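PDB 1VBK: THUMP domain-containing protein from Pyrococcus horikoshii, which is of unproven function but probably binds RNA, through its THUMP domain, and ATP. Local coordinates for residues 78-83 with 159-164; 191-196 with 300-305. All coordinates share one frame; numbering follows the deposited sequence.

In the fold
From the N terminus the chain builds a mixed sheet, and strand 71-81 runs through it, paired on one side with strand 3-8. Contact 1 closes a loop of 75 residues, which includes helices 84-102 and 124-138, when strand 160-164 returns antiparallel to 71-81; it joins strand 160-164 to a strand that also pairs with 3-8, all within one mixed sheet. The chain then enters the second, parallel sheet. Contact 2 spans 103 residues there, bringing helix 295-305 near the C terminus back against helix 189-200. The two loops follow in series and neither nest nor cross. The centres of contacts 1 and 2 are about 38 Å apart, on opposite sides of the chain's centre.

Contact 1. Residues 78-83 with 159-164; sequences MEVEAS and GKAYIY
Met78 and Ile163 exchange two backbone hydrogen bonds, and two residues on Val80 and Ala161 do the same, making an antiparallel strand pair in the THUMP region of the mixed sheet. This is the tight part: Ala161 N to Val80 O is 2.8 Å with an angle of 176° at the hydrogen. Between these pairs lies the non-hydrogen-bonded pair Glu79 and Tyr162. On the face of Val80, Ala161 and Ile163 the packing is apolar, with Val80 CG2 4.0 Å from Ala161 CB. The Glu79 face is wetter. Glu79 swings CG away from the backbone N (chi1 174°) and lies alongside Tyr162, CG 3.6 Å from Tyr162 CE1, its carboxylate plane turned 77° from the ring. One water joins Glu79 OE1 to Tyr162 OH; a second links Glu79 OE2 to Lys160 NZ. Lys160 NZ also makes a salt bridge of 2.6 Å to OE2 of exposed Glu81, whose bend at chi2 curls the carboxylate back. Ala82 N ends the pairing on Gly159 O, 2.9 Å away and above the carbonyl plane. Helix 84-102, capped by Ser83, lays Thr90 against Val80 and Ile163, Tyr162 packs on Val3 and Ile5 of strand 3-8, and strand 150-157 flanks strand 160-164.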
loop_
_atom_site.group_PDB
_atom_site.type_symbol
_atom_site.label_atom_id
_atom_site.label_comp_id
_atom_site.label_asym_id
_atom_site.label_seq_id
_atom_site.Cartn_x
_atom_site.Cartn_y
_atom_site.Cartn_z
ATOM N N MET A 78 -27.884 -22.248 19.833
ATOM C CA MET A 78 -28.205 -23.639 19.545
ATOM C C MET A 78 -28.819 -23.678 18.157
ATOM O O MET A 78 -29.769 -22.943 17.872
ATOM C CB MET A 78 -29.219 -24.199 20.544
ATOM C CG MET A 78 -28.684 -24.418 21.943
ATOM S SD MET A 78 -29.944 -25.146 23.011
ATOM C CE MET A 78 -29.560 -26.901 22.877
ATOM N N GLU A 79 -28.270 -24.526 17.296
ATOM C CA GLU A 79 -28.781 -24.679 15.938
ATOM C C GLU A 79 -29.688 -25.905 15.897
ATOM O O GLU A 79 -29.316 -26.972 16.380
ATOM C CB GLU A 79 -27.632 -24.880 14.950
ATOM C CG GLU A 79 -28.094 -25.195 13.533
ATOM C CD GLU A 79 -26.985 -25.775 12.681
ATOM O OE1 GLU A 79 -25.913 -25.144 12.590
ATOM O OE2 GLU A 79 -27.185 -26.864 12.106
ATOM N N VAL A 80 -30.875 -25.748 15.324
ATOM C CA VAL A 80 -31.825 -26.850 15.217
ATOM C C VAL A 80 -32.605 -26.739 13.909
ATOM O O VAL A 80 -32.604 -25.692 13.261
ATOM C CB VAL A 80 -32.848 -26.841 16.384
ATOM C CG1 VAL A 80 -32.128 -26.949 17.728
ATOM C CG2 VAL A 80 -33.683 -25.558 16.337
ATOM N N GLU A 81 -33.257 -27.829 13.518
ATOM C CA GLU A 81 -34.071 -27.833 12.312
ATOM C C GLU A 81 -35.155 -26.785 12.531
ATOM O O GLU A 81 -35.716 -26.690 13.623
ATOM C CB GLU A 81 -34.705 -29.213 12.111
ATOM C CG GLU A 81 -33.724 -30.277 11.649
ATOM C CD GLU A 81 -33.415 -30.175 10.165
ATOM O OE1 GLU A 81 -34.314 -30.486 9.350
ATOM O OE2 GLU A 81 -32.284 -29.779 9.810
ATOM N N ALA A 82 -35.451 -26.002 11.501
ATOM C CA ALA A 82 -36.453 -24.950 11.622
ATOM C C ALA A 82 -37.898 -25.432 11.508
ATOM O O ALA A 82 -38.508 -25.349 10.444
ATOM C CB ALA A 82 -36.185 -23.859 10.590
ATOM N N SER A 83 -38.425 -25.954 12.610
ATOM C CA SER A 83 -39.812 -26.405 12.685
ATOM C C SER A 83 -40.338 -25.693 13.923
ATOM O O SER A 83 -39.582 -25.476 14.868
ATOM C CB SER A 83 -39.902 -27.923 12.882
ATOM O OG SER A 83 -39.629 -28.295 14.224
ATOM N N GLY A 159 -33.518 -23.263 6.347
ATOM C CA GLY A 159 -33.999 -24.434 7.068
ATOM C C GLY A 159 -33.454 -24.702 8.461
ATOM O O GLY A 159 -33.796 -25.719 9.076
ATOM N N LYS A 160 -32.604 -23.813 8.964
ATOM C CA LYS A 160 -32.041 -23.978 10.299
ATOM C C LYS A 160 -32.456 -22.798 11.165
ATOM O O LYS A 160 -32.562 -21.671 10.680
ATOM C CB LYS A 160 -30.510 -24.022 10.252
ATOM C CG LYS A 160 -29.912 -25.126 9.386
ATOM C CD LYS A 160 -30.204 -26.504 9.944
ATOM C CE LYS A 160 -29.516 -27.577 9.114
ATOM N NZ LYS A 160 -29.840 -28.941 9.605
ATOM N N ALA A 161 -32.696 -23.065 12.445
ATOM C CA ALA A 161 -33.059 -22.012 13.389
ATOM C C ALA A 161 -31.917 -21.902 14.396
ATOM O O ALA A 161 -31.429 -22.910 14.905
ATOM C CB ALA A 161 -34.364 -22.360 14.111
ATOM N N TYR A 162 -31.490 -20.676 14.669
ATOM C CA TYR A 162 -30.408 -20.420 15.615
ATOM C C TYR A 162 -31.038 -19.686 16.786
ATOM O O TYR A 162 -31.481 -18.553 16.649
ATOM C CB TYR A 162 -29.335 -19.563 14.945
ATOM C CG TYR A 162 -28.730 -20.238 13.736
ATOM C CD1 TYR A 162 -27.694 -21.162 13.875
ATOM C CD2 TYR A 162 -29.229 -19.996 12.458
ATOM C CE1 TYR A 162 -27.168 -21.831 12.767
ATOM C CE2 TYR A 162 -28.713 -20.664 11.340
ATOM C CZ TYR A 162 -27.685 -21.578 11.504
ATOM O OH TYR A 162 -27.180 -22.249 10.411
ATOM N N ILE A 163 -31.067 -20.344 17.936
ATOM C CA ILE A 163 -31.696 -19.782 19.122
ATOM C C ILE A 163 -30.691 -19.380 20.188
ATOM O O ILE A 163 -29.817 -20.162 20.554
ATOM C CB ILE A 163 -32.697 -20.801 19.681
ATOM C CG1 ILE A 163 -33.678 -21.188 18.563
ATOM C CG2 ILE A 163 -33.424 -20.233 20.889
ATOM C CD1 ILE A 163 -34.717 -22.208 18.969
ATOM N N TYR A 164 -30.825 -18.157 20.693
ATOM C CA TYR A 164 -29.894 -17.652 21.689
ATOM C C TYR A 164 -30.541 -16.783 22.773
ATOM O O TYR A 164 -31.654 -16.289 22.606
ATOM C CB TYR A 164 -28.804 -16.830 20.990
ATOM C CG TYR A 164 -29.330 -15.592 20.279
ATOM C CD1 TYR A 164 -29.747 -15.638 18.944
ATOM C CD2 TYR A 164 -29.414 -14.372 20.950
ATOM C CE1 TYR A 164 -30.232 -14.484 18.298
ATOM C CE2 TYR A 164 -29.893 -13.230 20.324
ATOM C CZ TYR A 164 -30.298 -13.286 19.005
ATOM O OH TYR A 164 -30.753 -12.128 18.408
HETATM O O HOH W 1 -25.231 -24.103 10.436
HETATM O O HOH W 2 -29.518 -28.626 12.474
#

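Contact 2. Residues 191-196 with 300-305; sequences SALAIF and SVKERL
Leu305 sets its CD1 methyl over the centre of the Phe196 ring, 4.0 Å from the centroid and 9° off the ring normal, a CH-pi contact. Its other methyl reaches the ring carbons too, CD2 lying 3.9 Å from Phe196 CE2. Val301 slides past the same ring and brings CG1 to 3.8 Å from Phe196 CE1. Phe196 CG stands anti to the backbone N (chi1 178°), which carries the ring out towards helix 295-305. One turn back, Leu193 sends CD2 to 3.9 Å from Lys302 CG, the two side chains crossing at about a right angle. No hydrogen bond joins the segments; at closest approach their axes are 11.8 Å apart, at 101°, and only side chains meet. Further out, Tyr230, Trp171 and Phe69 meet Phe196 edge-to-face and Leu227 touches it, while Arg304 lies in a cation-pi contact with Trp171. Replacing Phe196 by an alanine is likely to open a gap beneath Leu305 CD1 and to leave Tyr230, Trp171 and Phe69 without their edge-to-face partner. The arrangement is a buried, nearly perpendicular packing of two helices in the domain built on the parallel sheet, consistent with the HUP-type alpha/beta fold of ThiI.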
loop_
_atom_site.group_PDB
_atom_site.type_symbol
_atom_site.label_atom_id
_atom_site.label_comp_id
_atom_site.label_asym_id
_atom_site.label_seq_id
_atom_site.Cartn_x
_atom_site.Cartn_y
_atom_site.Cartn_z
ATOM N N SER A 191 0.890 6.161 22.333
ATOM C CA SER A 191 1.121 5.669 20.980
ATOM C C SER A 191 0.478 4.289 20.827
ATOM O O SER A 191 0.075 3.900 19.729
ATOM C CB SER A 191 2.628 5.609 20.673
ATOM O OG SER A 191 3.341 4.870 21.648
ATOM N N ALA A 192 0.367 3.559 21.934
ATOM C CA ALA A 192 -0.246 2.232 21.908
ATOM C C ALA A 192 -1.737 2.376 21.643
ATOM O O ALA A 192 -2.319 1.590 20.892
ATOM C CB ALA A 192 -0.011 1.511 23.230
ATOM N N LEU A 193 -2.347 3.388 22.261
ATOM C CA LEU A 193 -3.771 3.665 22.092
ATOM C C LEU A 193 -4.023 4.147 20.668
ATOM O O LEU A 193 -5.056 3.843 20.069
ATOM C CB LEU A 193 -4.232 4.736 23.088
ATOM C CG LEU A 193 -5.696 5.174 22.981
ATOM C CD1 LEU A 193 -6.622 3.974 23.179
ATOM C CD2 LEU A 193 -5.983 6.242 24.021
ATOM N N ALA A 194 -3.067 4.900 20.133
ATOM C CA ALA A 194 -3.166 5.409 18.771
ATOM C C ALA A 194 -3.229 4.216 17.816
ATOM O O ALA A 194 -4.029 4.195 16.883
ATOM C CB ALA A 194 -1.951 6.276 18.451
ATOM N N ILE A 195 -2.376 3.227 18.060
ATOM C CA ILE A 195 -2.339 2.025 17.231
ATOM C C ILE A 195 -3.635 1.239 17.366
ATOM O O ILE A 195 -4.188 0.761 16.380
ATOM C CB ILE A 195 -1.142 1.135 17.615
ATOM C CG1 ILE A 195 0.156 1.839 17.198
ATOM C CG2 ILE A 195 -1.268 -0.239 16.954
ATOM C CD1 ILE A 195 1.425 1.144 17.637
ATOM N N PHE A 196 -4.126 1.119 18.595
ATOM C CA PHE A 196 -5.368 0.399 18.842
ATOM C C PHE A 196 -6.509 1.026 18.036
ATOM O O PHE A 196 -7.281 0.320 17.388
ATOM C CB PHE A 196 -5.687 0.414 20.347
ATOM C CG PHE A 196 -6.986 -0.258 20.706
ATOM C CD1 PHE A 196 -8.199 0.407 20.548
ATOM C CD2 PHE A 196 -6.997 -1.561 21.194
ATOM C CE1 PHE A 196 -9.406 -0.217 20.869
ATOM C CE2 PHE A 196 -8.199 -2.197 21.518
ATOM C CZ PHE A 196 -9.407 -1.519 21.355
ATOM N N SER A 300 -14.605 7.207 25.289
ATOM C CA SER A 300 -15.428 6.001 25.320
ATOM C C SER A 300 -14.554 4.761 25.142
ATOM O O SER A 300 -14.735 3.760 25.833
ATOM C CB SER A 300 -16.497 6.050 24.226
ATOM O OG SER A 300 -15.928 5.898 22.934
ATOM N N VAL A 301 -13.601 4.830 24.216
ATOM C CA VAL A 301 -12.706 3.704 23.982
ATOM C C VAL A 301 -11.885 3.429 25.231
ATOM O O VAL A 301 -11.799 2.291 25.691
ATOM C CB VAL A 301 -11.746 3.976 22.807
ATOM C CG1 VAL A 301 -10.749 2.827 22.673
ATOM C CG2 VAL A 301 -12.542 4.141 21.523
ATOM N N LYS A 302 -11.285 4.478 25.782
ATOM C CA LYS A 302 -10.477 4.340 26.988
ATOM C C LYS A 302 -11.322 3.742 28.115
ATOM O O LYS A 302 -10.869 2.864 28.849
ATOM C CB LYS A 302 -9.928 5.708 27.411
ATOM C CG LYS A 302 -9.083 6.387 26.338
ATOM C CD LYS A 302 -8.654 7.790 26.749
ATOM C CE LYS A 302 -7.691 7.763 27.920
ATOM N NZ LYS A 302 -7.272 9.141 28.305
ATOM N N GLU A 303 -12.557 4.218 28.234
ATOM C CA GLU A 303 -13.463 3.736 29.268
ATOM C C GLU A 303 -13.726 2.242 29.133
ATOM O O GLU A 303 -13.679 1.507 30.119
ATOM C CB GLU A 303 -14.791 4.494 29.205
ATOM C CG GLU A 303 -15.822 4.011 30.220
ATOM C CD GLU A 303 -17.109 4.814 30.171
ATOM O OE1 GLU A 303 -17.043 6.052 30.340
ATOM O OE2 GLU A 303 -18.185 4.209 29.967
ATOM N N ARG A 304 -14.006 1.792 27.915
ATOM C CA ARG A 304 -14.275 0.378 27.694
ATOM C C ARG A 304 -13.041 -0.473 27.974
ATOM O O ARG A 304 -13.158 -1.599 28.453
ATOM C CB ARG A 304 -14.764 0.141 26.260
ATOM C CG ARG A 304 -15.065 -1.322 25.965
ATOM C CD ARG A 304 -15.864 -1.510 24.683
ATOM N NE ARG A 304 -16.060 -2.927 24.395
ATOM C CZ ARG A 304 -16.892 -3.406 23.476
ATOM N NH1 ARG A 304 -17.624 -2.583 22.735
ATOM N NH2 ARG A 304 -16.998 -4.717 23.302
ATOM N N LEU A 305 -11.861 0.066 27.685
ATOM C CA LEU A 305 -10.621 -0.666 27.916
ATOM C C LEU A 305 -10.169 -0.576 29.372
ATOM O O LEU A 305 -9.228 -1.257 29.775
ATOM C CB LEU A 305 -9.509 -0.138 27.001
ATOM C CG LEU A 305 -9.553 -0.484 25.507
ATOM C CD1 LEU A 305 -8.491 0.324 24.778
ATOM C CD2 LEU A 305 -9.314 -1.974 25.300
#